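Local coordinates for protein methylmalonate-semialdehyde dehydrogenase (Oceanimonas doudoroffii, PDB 4ZZ7) that probably catalyses the NAD-dependent, CoA-acylating oxidation of methylmalonate semialdehyde, as a tetrameric member of the aldehyde dehydrogenase family, at residues V45-S50 with A213-R219; M403-D407 with Y427-Q433; G412-F418 with V434-N440. One frame throughout, in Å; residues are numbered along the deposited sequence.

Contact 1 (V45-S50 with A213-R219); sequences VEQAIS and ALLHDDR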
# COMPACT_ATOMS: atom_id res chain seq x y z
N VAL A 45 -5.49 12.82 -37.61
CA VAL A 45 -5.59 12.47 -36.19
C VAL A 45 -6.52 11.26 -36.05
O VAL A 45 -6.18 10.29 -35.38
CB VAL A 45 -6.10 13.66 -35.33
CG1 VAL A 45 -6.32 13.23 -33.89
CG2 VAL A 45 -5.11 14.81 -35.34
N GLU A 46 -7.69 11.31 -36.70
CA GLU A 46 -8.68 10.24 -36.61
C GLU A 46 -8.14 8.89 -37.09
O GLU A 46 -8.50 7.87 -36.55
CB GLU A 46 -9.96 10.61 -37.38
CG GLU A 46 -10.86 11.61 -36.65
CD GLU A 46 -11.98 12.17 -37.54
OE1 GLU A 46 -12.72 13.07 -37.10
OE2 GLU A 46 -12.15 11.72 -38.69
N GLN A 47 -7.27 8.89 -38.10
CA GLN A 47 -6.54 7.67 -38.48
C GLN A 47 -5.71 7.13 -37.30
O GLN A 47 -5.71 5.93 -37.06
CB GLN A 47 -5.61 7.90 -39.69
CG GLN A 47 -6.32 8.20 -41.01
CD GLN A 47 -5.36 8.50 -42.17
OE1 GLN A 47 -4.15 8.26 -42.10
NE2 GLN A 47 -5.92 9.04 -43.25
N ALA A 48 -5.00 8.02 -36.60
CA ALA A 48 -4.16 7.64 -35.45
C ALA A 48 -5.01 7.04 -34.30
O ALA A 48 -4.70 5.98 -33.78
CB ALA A 48 -3.33 8.82 -34.95
N ILE A 49 -6.08 7.73 -33.96
CA ILE A 49 -7.06 7.23 -33.00
C ILE A 49 -7.63 5.87 -33.42
O ILE A 49 -7.84 5.00 -32.57
CB ILE A 49 -8.22 8.23 -32.81
CG1 ILE A 49 -7.71 9.56 -32.22
CG2 ILE A 49 -9.28 7.67 -31.89
CD1 ILE A 49 -8.65 10.73 -32.45
N SER A 50 -7.90 5.67 -34.72
CA SER A 50 -8.40 4.37 -35.25
C SER A 50 -7.36 3.26 -35.17
O SER A 50 -7.72 2.11 -34.90
CB SER A 50 -8.84 4.50 -36.69
OG SER A 50 -9.95 5.35 -36.77
N ALA A 213 -9.15 17.80 -32.28
CA ALA A 213 -9.60 16.50 -32.81
C ALA A 213 -9.59 15.47 -31.70
O ALA A 213 -10.57 14.76 -31.50
CB ALA A 213 -8.75 16.03 -33.97
N LEU A 214 -8.47 15.39 -30.99
CA LEU A 214 -8.35 14.50 -29.83
C LEU A 214 -9.47 14.73 -28.76
O LEU A 214 -10.17 13.78 -28.33
CB LEU A 214 -6.97 14.66 -29.19
CG LEU A 214 -5.76 14.30 -30.05
CD1 LEU A 214 -4.48 14.83 -29.42
CD2 LEU A 214 -5.67 12.80 -30.26
N LEU A 215 -9.64 15.99 -28.37
CA LEU A 215 -10.62 16.36 -27.35
C LEU A 215 -12.07 15.98 -27.71
O LEU A 215 -12.88 15.61 -26.85
CB LEU A 215 -10.52 17.85 -27.05
CG LEU A 215 -9.18 18.31 -26.48
CD1 LEU A 215 -9.10 19.83 -26.42
CD2 LEU A 215 -8.93 17.73 -25.11
N HIS A 216 -12.39 16.06 -29.00
CA HIS A 216 -13.77 15.89 -29.45
C HIS A 216 -14.10 14.48 -29.96
O HIS A 216 -15.27 14.13 -30.06
CB HIS A 216 -14.09 16.96 -30.49
CG HIS A 216 -14.18 18.34 -29.90
ND1 HIS A 216 -13.08 19.10 -29.60
CD2 HIS A 216 -15.26 19.08 -29.55
CE1 HIS A 216 -13.47 20.26 -29.11
NE2 HIS A 216 -14.79 20.27 -29.06
N ASP A 217 -13.09 13.67 -30.26
CA ASP A 217 -13.31 12.26 -30.64
C ASP A 217 -13.71 11.41 -29.42
O ASP A 217 -13.00 11.33 -28.45
CB ASP A 217 -12.06 11.67 -31.28
CG ASP A 217 -12.33 10.35 -31.97
OD1 ASP A 217 -12.68 9.35 -31.29
OD2 ASP A 217 -12.15 10.31 -33.20
N ASP A 218 -14.85 10.75 -29.52
CA ASP A 218 -15.41 10.00 -28.40
C ASP A 218 -14.59 8.79 -27.99
O ASP A 218 -14.71 8.33 -26.84
CB ASP A 218 -16.86 9.57 -28.72
CG ASP A 218 -17.80 10.77 -28.84
OD1 ASP A 218 -17.33 11.94 -28.75
OD2 ASP A 218 -19.02 10.55 -29.03
N ARG A 219 -13.75 8.27 -28.89
CA ARG A 219 -12.86 7.14 -28.54
C ARG A 219 -11.70 7.51 -27.56
O ARG A 219 -11.12 6.62 -26.95
CB ARG A 219 -12.27 6.50 -29.80
CG ARG A 219 -13.31 5.91 -30.72
CD ARG A 219 -12.77 5.61 -32.10
NE ARG A 219 -12.49 6.82 -32.86
CZ ARG A 219 -11.99 6.82 -34.09
NH1 ARG A 219 -11.72 5.68 -34.72
NH2 ARG A 219 -11.73 7.97 -34.71
O HOH W 1 -13.57 12.93 -34.30
O HOH W 2 -11.90 7.74 -37.45

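Contact 2 (M403-D407 with Y427-Q433); sequences MDLID and YFSDNIQ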
# COMPACT_ATOMS: atom_id res chain seq x y z
N MET A 403 6.39 33.86 3.04
CA MET A 403 5.36 32.82 2.83
C MET A 403 3.97 33.33 2.37
O MET A 403 3.30 32.69 1.56
CB MET A 403 5.19 31.97 4.09
CG MET A 403 6.26 30.90 4.22
SD MET A 403 5.84 29.75 5.51
CE MET A 403 6.31 30.86 6.82
N ASP A 404 3.55 34.48 2.90
CA ASP A 404 2.29 35.10 2.51
C ASP A 404 2.41 35.53 1.06
O ASP A 404 1.47 35.35 0.30
CB ASP A 404 1.96 36.36 3.35
CG ASP A 404 1.67 36.06 4.81
OD1 ASP A 404 1.28 34.93 5.14
OD2 ASP A 404 1.84 37.00 5.64
N LEU A 405 3.56 36.10 0.70
CA LEU A 405 3.80 36.54 -0.67
C LEU A 405 3.66 35.37 -1.66
O LEU A 405 3.04 35.52 -2.72
CB LEU A 405 5.17 37.20 -0.77
CG LEU A 405 5.66 37.61 -2.16
CD1 LEU A 405 4.86 38.78 -2.70
CD2 LEU A 405 7.13 37.95 -2.08
N ILE A 406 4.21 34.20 -1.29
CA ILE A 406 4.17 33.02 -2.16
C ILE A 406 2.73 32.56 -2.33
O ILE A 406 2.27 32.39 -3.46
CB ILE A 406 5.08 31.87 -1.64
CG1 ILE A 406 6.55 32.27 -1.73
CG2 ILE A 406 4.89 30.61 -2.48
CD1 ILE A 406 7.51 31.42 -0.93
N ASP A 407 2.03 32.36 -1.21
CA ASP A 407 0.63 31.91 -1.19
C ASP A 407 -0.31 32.85 -1.94
O ASP A 407 -1.31 32.42 -2.50
CB ASP A 407 0.10 31.79 0.25
CG ASP A 407 0.76 30.68 1.03
OD1 ASP A 407 1.17 29.67 0.43
OD2 ASP A 407 0.86 30.85 2.26
N TYR A 427 7.75 24.00 9.27
CA TYR A 427 6.67 24.98 9.22
C TYR A 427 6.41 25.46 7.78
O TYR A 427 5.25 25.62 7.39
CB TYR A 427 6.99 26.16 10.13
CG TYR A 427 5.89 27.19 10.18
CD1 TYR A 427 4.78 27.00 11.01
CD2 TYR A 427 5.94 28.34 9.40
CE1 TYR A 427 3.75 27.93 11.07
CE2 TYR A 427 4.90 29.27 9.45
CZ TYR A 427 3.83 29.06 10.29
OH TYR A 427 2.84 29.99 10.32
N PHE A 428 7.49 25.68 7.02
CA PHE A 428 7.40 26.06 5.62
C PHE A 428 6.77 24.91 4.80
O PHE A 428 5.75 25.09 4.15
CB PHE A 428 8.78 26.40 5.09
CG PHE A 428 8.82 26.72 3.62
CD1 PHE A 428 8.33 27.92 3.15
CD2 PHE A 428 9.34 25.82 2.71
CE1 PHE A 428 8.36 28.23 1.80
CE2 PHE A 428 9.36 26.12 1.36
CZ PHE A 428 8.88 27.33 0.90
N SER A 429 7.38 23.73 4.87
CA SER A 429 6.91 22.59 4.08
C SER A 429 5.48 22.15 4.42
O SER A 429 4.73 21.69 3.54
CB SER A 429 7.88 21.41 4.20
OG SER A 429 7.82 20.81 5.49
N ASP A 430 5.11 22.30 5.69
CA ASP A 430 3.76 21.94 6.13
C ASP A 430 2.73 22.92 5.61
O ASP A 430 1.75 22.50 5.00
CB ASP A 430 3.65 21.88 7.65
CG ASP A 430 2.38 21.19 8.10
OD1 ASP A 430 2.14 20.05 7.69
OD2 ASP A 430 1.59 21.76 8.87
N ASN A 431 2.98 24.22 5.81
CA ASN A 431 1.98 25.27 5.56
C ASN A 431 2.01 25.94 4.21
O ASN A 431 1.07 26.65 3.90
CB ASN A 431 2.08 26.37 6.61
CG ASN A 431 1.82 25.86 8.00
OD1 ASN A 431 2.73 25.78 8.83
ND2 ASN A 431 0.58 25.47 8.25
N ILE A 432 3.08 25.77 3.44
CA ILE A 432 3.20 26.48 2.14
C ILE A 432 2.24 25.93 1.09
O ILE A 432 2.14 24.72 0.93
CB ILE A 432 4.65 26.53 1.60
CG1 ILE A 432 4.78 27.56 0.46
CG2 ILE A 432 5.15 25.16 1.15
CD1 ILE A 432 4.89 29.00 0.94
N GLN A 433 1.55 26.81 0.37
CA GLN A 433 0.49 26.40 -0.54
C GLN A 433 1.00 26.16 -1.95
O GLN A 433 0.50 26.76 -2.91
CB GLN A 433 -0.63 27.45 -0.57
CG GLN A 433 -1.31 27.69 0.77
CD GLN A 433 -2.01 26.44 1.31
OE1 GLN A 433 -2.93 25.90 0.67
NE2 GLN A 433 -1.60 25.97 2.49

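Contact 3 (G412-F418 with V434-N440); sequences GNGTCIF and VGMVGIN. With NAD (nicotinamide-adenine-dinucleotide), chain M.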
# COMPACT_ATOMS: atom_id res chain seq x y z
N GLY A 412 1.35 27.99 -7.86
CA GLY A 412 1.92 27.29 -6.71
C GLY A 412 2.54 25.96 -7.13
O GLY A 412 2.26 24.93 -6.52
N ASN A 413 3.38 26.00 -8.17
CA ASN A 413 3.94 24.78 -8.76
C ASN A 413 5.02 24.23 -7.86
O ASN A 413 4.88 23.13 -7.34
CB ASN A 413 4.48 25.02 -10.18
CG ASN A 413 4.37 23.79 -11.09
OD1 ASN A 413 3.56 22.91 -10.87
ND2 ASN A 413 5.18 23.75 -12.13
N GLY A 414 6.08 25.01 -7.63
CA GLY A 414 7.23 24.57 -6.84
C GLY A 414 7.85 25.70 -6.03
O GLY A 414 7.80 26.85 -6.44
N THR A 415 8.44 25.37 -4.88
CA THR A 415 9.07 26.35 -4.02
C THR A 415 10.24 25.72 -3.30
O THR A 415 10.34 24.49 -3.25
CB THR A 415 8.10 26.88 -2.97
OG1 THR A 415 8.71 27.97 -2.26
CG2 THR A 415 7.72 25.79 -1.96
N CYS A 416 11.11 26.57 -2.73
CA CYS A 416 12.25 26.11 -1.91
C CYS A 416 12.46 27.03 -0.72
O CYS A 416 12.07 28.18 -0.74
CB CYS A 416 13.56 26.01 -2.73
SG CYS A 416 15.12 25.78 -1.75
N ILE A 417 13.08 26.50 0.33
CA ILE A 417 13.56 27.32 1.41
C ILE A 417 15.01 26.95 1.67
O ILE A 417 15.33 25.77 1.77
CB ILE A 417 12.71 27.16 2.68
CG1 ILE A 417 13.22 28.11 3.76
CG2 ILE A 417 12.70 25.72 3.19
CD1 ILE A 417 12.25 28.29 4.90
N PHE A 418 15.89 27.95 1.78
CA PHE A 418 17.25 27.74 2.21
C PHE A 418 17.32 28.07 3.69
O PHE A 418 17.08 29.20 4.08
CB PHE A 418 18.18 28.61 1.42
CG PHE A 418 18.22 28.27 -0.03
CD1 PHE A 418 18.86 27.13 -0.46
CD2 PHE A 418 17.62 29.09 -0.95
CE1 PHE A 418 18.91 26.82 -1.81
CE2 PHE A 418 17.67 28.79 -2.29
CZ PHE A 418 18.31 27.65 -2.73
N VAL A 434 2.03 25.31 -2.08
CA VAL A 434 2.51 24.81 -3.38
C VAL A 434 2.73 23.29 -3.33
O VAL A 434 3.02 22.72 -2.28
CB VAL A 434 3.79 25.56 -3.88
CG1 VAL A 434 3.96 26.89 -3.17
CG2 VAL A 434 5.06 24.74 -3.72
N GLY A 435 2.61 22.67 -4.49
CA GLY A 435 2.63 21.21 -4.60
C GLY A 435 3.97 20.54 -4.33
O GLY A 435 4.04 19.49 -3.71
N MET A 436 5.04 21.13 -4.83
CA MET A 436 6.36 20.56 -4.67
C MET A 436 7.30 21.51 -3.92
O MET A 436 7.63 22.58 -4.40
CB MET A 436 6.92 20.19 -6.04
CG MET A 436 6.13 19.10 -6.72
SD MET A 436 6.19 19.17 -8.51
CE MET A 436 5.13 20.55 -8.86
N VAL A 437 7.73 21.07 -2.75
CA VAL A 437 8.45 21.87 -1.79
C VAL A 437 9.86 21.33 -1.67
O VAL A 437 10.06 20.11 -1.55
CB VAL A 437 7.81 21.70 -0.42
CG1 VAL A 437 8.51 22.53 0.62
CG2 VAL A 437 6.34 22.06 -0.49
N GLY A 438 10.83 22.23 -1.66
CA GLY A 438 12.23 21.87 -1.46
C GLY A 438 12.78 22.44 -0.15
O GLY A 438 12.39 23.53 0.25
N ILE A 439 13.66 21.69 0.52
CA ILE A 439 14.43 22.19 1.66
C ILE A 439 15.86 22.20 1.16
O ILE A 439 16.41 21.14 0.89
CB ILE A 439 14.28 21.29 2.90
CG1 ILE A 439 12.81 20.97 3.19
CG2 ILE A 439 14.91 21.89 4.13
CD1 ILE A 439 11.94 22.15 3.52
N ASN A 440 16.44 23.39 0.98
CA ASN A 440 17.76 23.57 0.39
C ASN A 440 17.98 22.87 -0.96
O ASN A 440 19.10 22.54 -1.33
CB ASN A 440 18.83 23.12 1.38
CG ASN A 440 18.73 23.87 2.71
OD1 ASN A 440 19.07 25.04 2.80
ND2 ASN A 440 18.31 23.18 3.74
PA NAD M . 1.56 25.82 -24.51
O1A NAD M . 1.52 26.70 -25.75
O2A NAD M . 0.77 26.16 -23.26
O5B NAD M . 1.05 24.33 -24.92
C5B NAD M . 1.91 23.31 -25.44
C4B NAD M . 1.14 22.28 -26.27
O4B NAD M . -0.22 22.70 -26.44
C3B NAD M . 1.69 22.09 -27.68
O3B NAD M . 1.68 20.69 -27.96
C2B NAD M . 0.77 22.90 -28.58
O2B NAD M . 0.47 22.39 -29.89
C1B NAD M . -0.54 22.95 -27.81
N9A NAD M . -1.26 24.25 -27.97
C8A NAD M . -0.69 25.49 -28.00
N7A NAD M . -1.64 26.44 -28.13
C5A NAD M . -2.85 25.82 -28.20
C6A NAD M . -4.27 26.25 -28.35
N6A NAD M . -4.56 27.57 -28.46
N1A NAD M . -5.23 25.29 -28.37
C2A NAD M . -4.93 23.96 -28.27
N3A NAD M . -3.67 23.49 -28.12
C4A NAD M . -2.60 24.36 -28.09
O3 NAD M . 3.12 25.58 -24.07
PN NAD M . 4.50 25.90 -24.89
O1N NAD M . 4.69 24.92 -26.05
O2N NAD M . 4.73 27.40 -25.13
O5D NAD M . 5.46 25.46 -23.69
C5D NAD M . 5.70 26.35 -22.58
C4D NAD M . 4.80 26.12 -21.35
O4D NAD M . 4.99 24.85 -20.68
C3D NAD M . 5.09 27.18 -20.27
O3D NAD M . 4.06 28.17 -20.23
C2D NAD M . 5.22 26.43 -18.93
O2D NAD M . 4.47 27.06 -17.89
C1D NAD M . 4.72 25.05 -19.28
N1N NAD M . 5.27 23.96 -18.48
C2N NAD M . 4.50 23.49 -17.49
C3N NAD M . 4.94 22.44 -16.69
C7N NAD M . 4.13 21.90 -15.53
O7N NAD M . 3.69 22.61 -14.61
N7N NAD M . 3.96 20.59 -15.51
C4N NAD M . 6.17 21.86 -16.96
C5N NAD M . 6.95 22.34 -18.00
C6N NAD M . 6.47 23.41 -18.76

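Contact 1 (V45-S50 with A213-R219)
Val-45 and Ile-49, one turn apart on helix 42-61, meet the end of helix 208-216 and the loop after it in two different ways. The close-packed end, formed by Val-45, Ala-213 and Leu-214, is apolar. Val-45 sends CG1, anti to the backbone N (chi1 175°), to meet two partners, touching Ala-213 CB at 3.7 Å and the CD2 methyl of Leu-214, whose side chain runs roughly perpendicular to its own. Ile-49 then carries the packing on to a charged pair: its CD1 lies near that same CD2 but closer to Asp-217, 3.6 Å from its OD2, while the CG2 branch sits over one face of the Arg-219 guanidinium, 3.5 Å from NE.

Here the contact turns polar and well bonded. Arg-219 holds the Asp-217 carboxylate through two nitrogens, NH2 to OD2 at 2.8 Å and NE to OD1 at 3.0 Å, with both oxygens close to the guanidinium plane. OD1 also takes the backbone N of Arg-219 on its anti lone pair, an Asx turn just past the helix end. The remaining nitrogen, NH1, crosses to Ser-50 OG at 2.7 Å, and that hydroxyl in turn donates to Glu-46 O. The loose side is the solvent side, at the exposed Glu-46, where water does the joining: one molecule links Glu-46 OE1 to Asp-217 OD2, another Ser-50 OG to Arg-219 NH2.

Leu-214 also packs on Val-173 and Lys-175 of strand 171-175, so the contact ties the N-terminal helix 42-61 to the nucleotide-binding sheet. Chemically, the bidentate pair with Asp-217 holds the guanidinium flat against Ile-49, probably offsets much of its charge beside a hydrocarbon branch, and directs NH1 at the serine.

Contact 2 (M403-D407 with Y427-Q433)
Met-403 reaches two aromatic rings of helix 422-431, both from the edge. Its CE methyl comes to Tyr-427 CE2 at 3.4 Å, near the ring plane, and CG stands at the rim of Phe-428, 3.8 Å from CD1. The bend at chi3 (-77°) turns the methyl toward the tyrosine, and the sulfur makes Met-aromatic contacts with both rings, at the edge of Phe-428 and obliquely to Tyr-427. Nearer the C-terminal end of both segments, Ile-432 CD1 touches Ile-406 CG2 at 3.8 Å, one side chain lying crosswise to the other.

The polar link lies where helix 422-431 has ended: Gln-433 N donates to Asp-407 OD1 at 2.9 Å, on the syn side, 18° out of the carboxylate plane. With an alanine here in place of Asp-407 this acceptor is gone, and the backbone N-H of Gln-433 is likely to be left without its mate and the turn after the helix less firmly held.

In the next shell, Tyr-427 OH is hydrogen-bonded to Gln-400, and its ring takes part in a cation-pi contact with Arg-490 of the third subunit. The axes of the two short helical segments run at 24° and approach to 11.9 Å, on one side of the sheet, with Ile-406 and Phe-428 resting on strands 254-258 and 411-418 and Ile-432 on strand 436-439.

Contact 3 (G412-F418 with V434-N440)
The Phe-418 ring is approached obliquely by Asn-440 CA, 3.8 Å from its CD1, and carries Cys-416 SG over the centre of one face, 3.8 Å above the plane; the Phe-418 ring and the Asn-440 side-chain amide, whose ND2 bonds to Thr-419 O, stand 50° apart. At the other end of the strand the flat Asn-413 amide meets the cofactor: ND2 makes a weak hydrogen bond to O7N of the NAD carboxamide at 3.1 Å, and the same nitrogen bonds to Cys-283 O. Met-436 lies alongside Asn-413, its CE methyl 3.5 Å from OD1.

Between these ends the backbones form a regular parallel pairing, in which Thr-415 and Ile-417 each donate to and accept from the opposite strand; Thr-415 N meets Met-436 O at 2.9 Å. On the face bearing Thr-415, Val-437, Ile-417 and Ile-439, Ile-417 CG2 touches Ile-439 CD1 at 3.7 Å, the two side chains lying alongside each other.

This is a beta-alpha-beta unit, with helix 422-431 making the crossover and packing on that face through Phe-428. Strand 254-258 flanks strand 411-418 on its other edge, and beyond strand 436-439 a strand of the second subunit pairs in parallel, so the sheet continues across the interface.

How the contacts relate
Contacts 2 and 3 are parts of one structure: their centres lie 9 Å apart, their segments alternate along the chain, and Phe-428 joins them, its CD2 lying 3.4 Å from Ile-417 CG2. Contact 2 joins two helices that lie over the strand pair of contact 3, and both contacts touch the second subunit. Contact 1 stands across the centre of the chain, about 38 Å from contact 3 and 42 Å from contact 2 between centres. The cofactor lies between these regions. Contact 3 meets its nicotinamide end directly through Asn-413, near Cys-283, whereas contact 1 is second-shell, with the Leu-214 side chain about 9 Å from NAD and about 4 Å from that of Lys-175.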